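Long-range contacts in 361aa long hypothetical D-aminopeptidase (Pyrococcus horikoshii, PDB 2DRH), which probably acts as an aminopeptidase of the peptidase S58 (DmpA) family, although its function has not been established: residues Ala248-Gln254 with Ile300-Asp305; Val67-Phe72 with Ala281-Ser285; Ile191-Glu195 with Val307-Leu311. All blocks are in the same frame, centred on the assembly; numbering follows the deposited sequence.

Overall arrangement
Contact 1 touches both of the others, which do not touch each other. Its centre is about 11 Å from that of contact 2 and about 12 Å from that of contact 3. A248 O and S285 OG, 2.6 Å apart and probably hydrogen-bonded, tie contact 1 to contact 2, while L68 packs on L250 and I300. Toward contact 3, I308 rests on L303 and Q254, and L311 on A248 and L303. Between contacts 2 and 3 the centres are about 17 Å apart and the nearest atoms about 9 Å, yet both reach the same mixed sheet. Contacts 1 and 3 also meet the second subunit.

Contact 1. Residues Ala248-Gln254 with Ile300-Asp305; sequences APLTGRQ and IKALPD
With CG anti to its own carbonyl carbon (chi1 -67°) and the chain extended beyond it, Q254 stretches from the first turn of its helix to L303 and D305. Q254 NE2 gives one hydrogen bond to L303 O (2.8 Å), nearly along the C=O axis, and another to D305 OD1 (3.0 Å), which it meets from above the carboxylate plane. Both acceptors lie close to the amide plane, which should fix the rotation of the group. At the amide's other end, Q254 OE1 accepts from T251 N (3.0 Å) on an in-plane lone pair; Q254 N returns a weak bond to T251 OG1, completing a capping box at the helix start. A leucine in place of Q254 would probably leave L303 O and T251 N without these partners and keep only the backbone half of the capping box.

R253 bends at chi3 (54°) and approaches D305 from the opposite direction, the guanidinium and carboxylate planes 64° apart. In this salt bridge R253 NH2 meets the syn lone pair of D305 OD2 (2.9 Å), though the oxygen is tilted from the guanidinium plane, whereas the bonds from NH1 are weak. R257 grips D305 OD1 as well, so two arginines share the carboxylate.

Further back along the loop, P249 O accepts from L303 N (3.0 Å), the donor standing above the carbonyl plane, and also faces A302 CA (3.4 Å). The P249 ring lies against the L303 side chain, CG to CG 3.9 Å, and T251 CG2 touches A302 CB (3.7 Å). Y199 of strand 198-207 and L311 of helix 309-328 pack on L303, while I300 and A302 continue the sheet into an antiparallel strand of the second subunit.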
loop_
_atom_site.group_PDB
_atom_site.type_symbol
_atom_site.label_atom_id
_atom_site.label_comp_id
_atom_site.label_asym_id
_atom_site.label_seq_id
_atom_site.Cartn_x
_atom_site.Cartn_y
_atom_site.Cartn_z
ATOM N N ALA A 248 1.711 4.605 -24.820
ATOM C CA ALA A 248 0.480 5.297 -24.474
ATOM C C ALA A 248 0.754 6.256 -23.316
ATOM O O ALA A 248 1.443 5.901 -22.361
ATOM C CB ALA A 248 -0.598 4.286 -24.076
ATOM N N PRO A 249 0.239 7.494 -23.398
ATOM C CA PRO A 249 0.457 8.470 -22.325
ATOM C C PRO A 249 -0.320 8.070 -21.070
ATOM O O PRO A 249 -1.543 7.943 -21.103
ATOM C CB PRO A 249 -0.047 9.774 -22.939
ATOM C CG PRO A 249 -1.152 9.308 -23.835
ATOM C CD PRO A 249 -0.528 8.095 -24.504
ATOM N N LEU A 250 0.402 7.869 -19.972
ATOM C CA LEU A 250 -0.207 7.454 -18.702
ATOM C C LEU A 250 0.569 7.992 -17.505
ATOM O O LEU A 250 1.797 8.011 -17.512
ATOM C CB LEU A 250 -0.237 5.933 -18.614
ATOM C CG LEU A 250 -0.944 5.122 -19.699
ATOM C CD1 LEU A 250 -0.456 3.670 -19.634
ATOM C CD2 LEU A 250 -2.447 5.199 -19.526
ATOM N N THR A 251 -0.153 8.421 -16.476
ATOM C CA THR A 251 0.473 8.944 -15.270
ATOM C C THR A 251 1.016 7.774 -14.441
ATOM O O THR A 251 0.780 6.610 -14.772
ATOM C CB THR A 251 -0.540 9.715 -14.422
ATOM O OG1 THR A 251 -1.487 8.797 -13.851
ATOM C CG2 THR A 251 -1.293 10.741 -15.298
ATOM N N GLY A 252 1.754 8.088 -13.382
ATOM C CA GLY A 252 2.307 7.053 -12.524
ATOM C C GLY A 252 1.222 6.137 -11.986
ATOM O O GLY A 252 1.336 4.915 -12.067
ATOM N N ARG A 253 0.159 6.729 -11.457
ATOM C CA ARG A 253 -0.952 5.962 -10.904
ATOM C C ARG A 253 -1.486 4.955 -11.907
ATOM O O ARG A 253 -1.714 3.788 -11.573
ATOM C CB ARG A 253 -2.086 6.899 -10.476
ATOM C CG ARG A 253 -3.347 6.172 -10.009
ATOM C CD ARG A 253 -4.458 7.166 -9.757
ATOM N NE ARG A 253 -4.671 7.989 -10.945
ATOM C CZ ARG A 253 -5.296 7.568 -12.036
ATOM N NH1 ARG A 253 -5.781 6.334 -12.087
ATOM N NH2 ARG A 253 -5.432 8.377 -13.077
ATOM N N GLN A 254 -1.685 5.413 -13.138
ATOM C CA GLN A 254 -2.195 4.562 -14.206
ATOM C C GLN A 254 -1.226 3.448 -14.551
ATOM O O GLN A 254 -1.639 2.352 -14.918
ATOM C CB GLN A 254 -2.481 5.405 -15.459
ATOM C CG GLN A 254 -3.615 6.390 -15.270
ATOM C CD GLN A 254 -3.928 7.181 -16.530
ATOM O OE1 GLN A 254 -3.082 7.925 -17.037
ATOM N NE2 GLN A 254 -5.147 7.023 -17.040
ATOM N N ILE A 300 1.507 16.862 -18.406
ATOM C CA ILE A 300 1.583 15.416 -18.541
ATOM C C ILE A 300 0.477 14.968 -19.486
ATOM O O ILE A 300 -0.698 15.228 -19.227
ATOM C CB ILE A 300 1.348 14.699 -17.179
ATOM C CG1 ILE A 300 2.321 15.220 -16.121
ATOM C CG2 ILE A 300 1.467 13.197 -17.364
ATOM C CD1 ILE A 300 3.770 14.999 -16.449
ATOM N N LYS A 301 0.843 14.315 -20.585
ATOM C CA LYS A 301 -0.157 13.808 -21.517
ATOM C C LYS A 301 -0.656 12.525 -20.870
ATOM O O LYS A 301 0.145 11.739 -20.368
ATOM C CB LYS A 301 0.465 13.474 -22.876
ATOM C CG LYS A 301 0.977 14.679 -23.661
ATOM C CD LYS A 301 1.649 14.240 -24.962
ATOM C CE LYS A 301 2.799 13.274 -24.681
ATOM N NZ LYS A 301 3.529 12.846 -25.907
ATOM N N ALA A 302 -1.968 12.312 -20.881
ATOM C CA ALA A 302 -2.530 11.117 -20.272
ATOM C C ALA A 302 -3.932 10.781 -20.760
ATOM O O ALA A 302 -4.788 11.655 -20.907
ATOM C CB ALA A 302 -2.540 11.272 -18.754
ATOM N N LEU A 303 -4.156 9.498 -21.003
ATOM C CA LEU A 303 -5.453 9.012 -21.444
ATOM C C LEU A 303 -6.394 8.944 -20.252
ATOM O O LEU A 303 -5.981 8.583 -19.148
ATOM C CB LEU A 303 -5.320 7.610 -22.040
ATOM C CG LEU A 303 -4.496 7.455 -23.321
ATOM C CD1 LEU A 303 -4.177 5.993 -23.546
ATOM C CD2 LEU A 303 -5.266 8.033 -24.500
ATOM N N PRO A 304 -7.670 9.300 -20.452
ATOM C CA PRO A 304 -8.623 9.241 -19.342
ATOM C C PRO A 304 -8.835 7.773 -18.996
ATOM O O PRO A 304 -8.974 6.938 -19.889
ATOM C CB PRO A 304 -9.874 9.887 -19.930
ATOM C CG PRO A 304 -9.775 9.525 -21.385
ATOM C CD PRO A 304 -8.322 9.791 -21.679
ATOM N N ASP A 305 -8.856 7.455 -17.707
ATOM C CA ASP A 305 -9.031 6.073 -17.271
ATOM C C ASP A 305 -10.186 5.328 -17.921
ATOM O O ASP A 305 -10.126 4.118 -18.100
ATOM C CB ASP A 305 -9.175 6.026 -15.747
ATOM C CG ASP A 305 -7.872 6.312 -15.045
ATOM O OD1 ASP A 305 -6.953 5.478 -15.149
ATOM O OD2 ASP A 305 -7.751 7.375 -14.403
#

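Contact 2. Residues Val67-Phe72 with Ala281-Ser285; sequences VLAGAF and AVAFS
The antiparallel pairing of strands 65-73 and 278-285 lies inside the large mixed sheet of the chain, with A69 opposite F284 and A71 opposite V282 as non-hydrogen-bonded pairs. Between them G70 and A283 form a hydrogen-bonded pair: G70 N gives a short bond to A283 O (2.6 Å), and A283 N answers to G70 O (2.8 Å). F72 and A281 close the next such pair with bonds both ways. The short segments run at 160° to one another.

Toward the other end the ladder changes. S285 N still bonds directly to L68 O (3.1 Å), but a water takes over the return link, accepting from L68 N (3.0 Å) and donating to S285 O (2.8 Å). The strands therefore begin to part here, and the water satisfies both backbone groups.

On the face carrying A69, A71, V282 and F284 the small alanines sit beside larger neighbours. A69 CB touches F284 CB (3.7 Å), and A71 CB meets the CG2 branch of V282 (4.1 Å). F284 places CG between its backbone N and carbonyl carbon (chi1 69°), which leads the ring away from A69; the CG2 methyl of V67 reaches F284 CB (4.1 Å) and approaches the ring obliquely.

Helix 83-89 covers this face through L83 and L86, whereas F72 and A281 on the opposite face pack against helix 252-268, so the sheet has helices on both sides, consistent with the layered alpha/beta architecture of the DmpA family. Strand 91-92 flanks 65-73, and strand 240-246 runs parallel to 278-285 on the side away from 65-73, the sheet continuing from it to 198-207.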
loop_
_atom_site.group_PDB
_atom_site.type_symbol
_atom_site.label_atom_id
_atom_site.label_comp_id
_atom_site.label_asym_id
_atom_site.label_seq_id
_atom_site.Cartn_x
_atom_site.Cartn_y
_atom_site.Cartn_z
ATOM N N VAL A 67 11.362 8.472 -17.364
ATOM C CA VAL A 67 10.080 8.069 -17.927
ATOM C C VAL A 67 9.154 7.799 -16.749
ATOM O O VAL A 67 9.612 7.377 -15.686
ATOM C CB VAL A 67 10.183 6.781 -18.798
ATOM C CG1 VAL A 67 11.099 7.028 -20.000
ATOM C CG2 VAL A 67 10.696 5.614 -17.967
ATOM N N LEU A 68 7.863 8.072 -16.922
ATOM C CA LEU A 68 6.902 7.819 -15.857
ATOM C C LEU A 68 6.761 6.306 -15.739
ATOM O O LEU A 68 6.791 5.598 -16.746
ATOM C CB LEU A 68 5.560 8.472 -16.187
ATOM C CG LEU A 68 5.609 10.008 -16.250
ATOM C CD1 LEU A 68 4.233 10.565 -16.569
ATOM C CD2 LEU A 68 6.096 10.554 -14.915
ATOM N N ALA A 69 6.614 5.799 -14.520
ATOM C CA ALA A 69 6.523 4.351 -14.348
ATOM C C ALA A 69 5.702 3.904 -13.148
ATOM O O ALA A 69 5.413 4.694 -12.253
ATOM C CB ALA A 69 7.921 3.769 -14.253
ATOM N N GLY A 70 5.342 2.620 -13.151
ATOM C CA GLY A 70 4.565 2.035 -12.077
ATOM C C GLY A 70 5.021 0.609 -11.827
ATOM O O GLY A 70 5.810 0.065 -12.601
ATOM N N ALA A 71 4.535 -0.008 -10.753
ATOM C CA ALA A 71 4.928 -1.379 -10.446
ATOM C C ALA A 71 3.989 -2.043 -9.447
ATOM O O ALA A 71 3.324 -1.370 -8.663
ATOM C CB ALA A 71 6.342 -1.402 -9.918
ATOM N N PHE A 72 3.940 -3.370 -9.495
ATOM C CA PHE A 72 3.097 -4.142 -8.601
ATOM C C PHE A 72 3.792 -5.410 -8.119
ATOM O O PHE A 72 4.319 -6.191 -8.915
ATOM C CB PHE A 72 1.796 -4.537 -9.294
ATOM C CG PHE A 72 0.948 -5.488 -8.487
ATOM C CD1 PHE A 72 0.407 -5.093 -7.262
ATOM C CD2 PHE A 72 0.697 -6.781 -8.948
ATOM C CE1 PHE A 72 -0.370 -5.969 -6.515
ATOM C CE2 PHE A 72 -0.082 -7.667 -8.207
ATOM C CZ PHE A 72 -0.614 -7.262 -6.993
ATOM N N ALA A 281 5.886 -7.060 -11.357
ATOM C CA ALA A 281 5.671 -6.422 -12.648
ATOM C C ALA A 281 6.053 -4.953 -12.584
ATOM O O ALA A 281 5.720 -4.257 -11.627
ATOM C CB ALA A 281 4.212 -6.550 -13.045
ATOM N N VAL A 282 6.764 -4.487 -13.602
ATOM C CA VAL A 282 7.163 -3.091 -13.674
ATOM C C VAL A 282 6.698 -2.524 -15.019
ATOM O O VAL A 282 7.035 -3.051 -16.074
ATOM C CB VAL A 282 8.692 -2.941 -13.543
ATOM C CG1 VAL A 282 9.092 -1.496 -13.774
ATOM C CG2 VAL A 282 9.144 -3.390 -12.147
ATOM N N ALA A 283 5.911 -1.456 -14.973
ATOM C CA ALA A 283 5.397 -0.842 -16.190
ATOM C C ALA A 283 5.842 0.603 -16.332
ATOM O O ALA A 283 5.913 1.343 -15.349
ATOM C CB ALA A 283 3.884 -0.916 -16.202
ATOM N N PHE A 284 6.146 1.002 -17.563
ATOM C CA PHE A 284 6.572 2.368 -17.835
ATOM C C PHE A 284 6.111 2.818 -19.213
ATOM O O PHE A 284 5.872 1.993 -20.100
ATOM C CB PHE A 284 8.096 2.490 -17.720
ATOM C CG PHE A 284 8.869 1.771 -18.805
ATOM C CD1 PHE A 284 9.078 2.366 -20.052
ATOM C CD2 PHE A 284 9.415 0.509 -18.570
ATOM C CE1 PHE A 284 9.824 1.716 -21.045
ATOM C CE2 PHE A 284 10.158 -0.147 -19.549
ATOM C CZ PHE A 284 10.366 0.459 -20.792
ATOM N N SER A 285 5.972 4.126 -19.381
ATOM C CA SER A 285 5.548 4.694 -20.652
ATOM C C SER A 285 6.666 5.552 -21.227
ATOM O O SER A 285 7.427 6.168 -20.491
ATOM C CB SER A 285 4.287 5.542 -20.459
ATOM O OG SER A 285 3.955 6.248 -21.647
HETATM O O HOH W 1 6.399 8.611 -19.461
#

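Contact 3. Residues Ile191-Glu195 with Val307-Leu311; sequences IVEIE and VISPL
V192 and I194 face P310 and V307 across a gap that side chains fill, the CA atoms of V192 and P310 lying 6.7 Å apart and those of I194 and V307 7.0 Å. The chain through 191-193 is extended, and at E195 it takes a left-handed helical conformation (phi 54°, psi 55°) as it turns. In the other segment V307 leads into I308, the N-cap residue, and P310 and L311 belong to the first turn of helix 309-328; there L311 N makes a weak bond back to I308 O.

I194 carries most of the contact. Its CG2, anti to the backbone N, packs on V307 CG2 (3.8 Å) and lies over V307 O (3.4 Å). The other branch continues straight (chi2 173°) and drives CD1 against L311 CG (3.6 Å), the two side chains crossing at about a right angle. On the way CG1 passes P310 CB (4.2 Å). I194 thus wedges between the residue before the helix and the helix's first turn.

The arrangement is a beta-hairpin, strands 184-193 and 198-207, laid against the N-terminal end of a helix. Two positions earlier, in the strand itself, V192 also points toward the helix end. Its CG2 meets L311 CD2 (3.6 Å), again nearly at right angles, and its CB comes near P310 CB (4.4 Å), so that L311 is gripped by both aliphatic side chains.

Y199 and V201 of the partner strand extend this apolar layer, touching I194 and L311 respectively. V307 and E195 pack on K295 of the second subunit, while S309, pointing away from the strand, hydrogen-bonds through OG to N275 N of the third subunit.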
loop_
_atom_site.group_PDB
_atom_site.type_symbol
_atom_site.label_atom_id
_atom_site.label_comp_id
_atom_site.label_asym_id
_atom_site.label_seq_id
_atom_site.Cartn_x
_atom_site.Cartn_y
_atom_site.Cartn_z
ATOM N N ILE A 191 -0.871 -4.494 -30.343
ATOM C CA ILE A 191 -1.256 -3.176 -30.835
ATOM C C ILE A 191 -2.717 -2.965 -30.484
ATOM O O ILE A 191 -3.515 -3.891 -30.598
ATOM C CB ILE A 191 -1.105 -3.091 -32.370
ATOM C CG1 ILE A 191 0.357 -3.311 -32.762
ATOM C CG2 ILE A 191 -1.604 -1.745 -32.874
ATOM C CD1 ILE A 191 1.306 -2.280 -32.194
ATOM N N VAL A 192 -3.071 -1.759 -30.050
ATOM C CA VAL A 192 -4.460 -1.458 -29.700
ATOM C C VAL A 192 -4.835 -0.058 -30.176
ATOM O O VAL A 192 -4.019 0.868 -30.122
ATOM C CB VAL A 192 -4.703 -1.541 -28.160
ATOM C CG1 VAL A 192 -4.091 -2.825 -27.602
ATOM C CG2 VAL A 192 -4.118 -0.324 -27.457
ATOM N N GLU A 193 -6.067 0.103 -30.645
ATOM C CA GLU A 193 -6.505 1.414 -31.099
ATOM C C GLU A 193 -7.485 2.008 -30.105
ATOM O O GLU A 193 -8.507 1.401 -29.788
ATOM C CB GLU A 193 -7.151 1.337 -32.491
ATOM C CG GLU A 193 -7.538 2.711 -33.027
ATOM C CD GLU A 193 -7.939 2.697 -34.491
ATOM O OE1 GLU A 193 -7.063 2.477 -35.357
ATOM O OE2 GLU A 193 -9.135 2.909 -34.775
ATOM N N ILE A 194 -7.156 3.194 -29.603
ATOM C CA ILE A 194 -8.004 3.878 -28.639
ATOM C C ILE A 194 -8.348 5.276 -29.144
ATOM O O ILE A 194 -7.477 6.136 -29.281
ATOM C CB ILE A 194 -7.309 3.986 -27.267
ATOM C CG1 ILE A 194 -7.029 2.582 -26.719
ATOM C CG2 ILE A 194 -8.180 4.765 -26.299
ATOM C CD1 ILE A 194 -6.208 2.580 -25.448
ATOM N N GLU A 195 -9.631 5.489 -29.418
ATOM C CA GLU A 195 -10.111 6.768 -29.922
ATOM C C GLU A 195 -9.333 7.194 -31.161
ATOM O O GLU A 195 -8.749 8.274 -31.203
ATOM C CB GLU A 195 -10.005 7.847 -28.837
ATOM C CG GLU A 195 -10.933 7.632 -27.643
ATOM C CD GLU A 195 -12.382 7.431 -28.052
ATOM O OE1 GLU A 195 -12.757 6.293 -28.407
ATOM O OE2 GLU A 195 -13.150 8.412 -28.032
ATOM N N VAL A 307 -10.994 5.127 -20.893
ATOM C CA VAL A 307 -10.700 4.561 -22.207
ATOM C C VAL A 307 -9.493 3.626 -22.267
ATOM O O VAL A 307 -9.075 3.234 -23.357
ATOM C CB VAL A 307 -10.484 5.679 -23.268
ATOM C CG1 VAL A 307 -11.640 6.672 -23.227
ATOM C CG2 VAL A 307 -9.163 6.376 -23.034
ATOM N N ILE A 308 -8.943 3.239 -21.116
ATOM C CA ILE A 308 -7.758 2.388 -21.146
ATOM C C ILE A 308 -7.897 0.888 -20.914
ATOM O O ILE A 308 -6.887 0.194 -20.782
ATOM C CB ILE A 308 -6.687 2.921 -20.177
ATOM C CG1 ILE A 308 -7.197 2.850 -18.737
ATOM C CG2 ILE A 308 -6.325 4.353 -20.549
ATOM C CD1 ILE A 308 -6.241 3.469 -17.730
ATOM N N SER A 309 -9.120 0.371 -20.879
ATOM C CA SER A 309 -9.306 -1.063 -20.658
ATOM C C SER A 309 -8.594 -1.898 -21.727
ATOM O O SER A 309 -8.070 -2.982 -21.434
ATOM C CB SER A 309 -10.795 -1.406 -20.592
ATOM O OG SER A 309 -11.382 -0.823 -19.437
ATOM N N PRO A 310 -8.562 -1.407 -22.984
ATOM C CA PRO A 310 -7.882 -2.160 -24.035
ATOM C C PRO A 310 -6.412 -2.367 -23.666
ATOM O O PRO A 310 -5.838 -3.421 -23.945
ATOM C CB PRO A 310 -8.057 -1.265 -25.260
ATOM C CG PRO A 310 -9.398 -0.672 -25.026
ATOM C CD PRO A 310 -9.323 -0.284 -23.569
ATOM N N LEU A 311 -5.803 -1.366 -23.034
ATOM C CA LEU A 311 -4.404 -1.493 -22.637
ATOM C C LEU A 311 -4.264 -2.539 -21.511
ATOM O O LEU A 311 -3.256 -3.243 -21.433
ATOM C CB LEU A 311 -3.846 -0.134 -22.190
ATOM C CG LEU A 311 -3.809 0.979 -23.257
ATOM C CD1 LEU A 311 -3.538 2.315 -22.599
ATOM C CD2 LEU A 311 -2.741 0.685 -24.297
#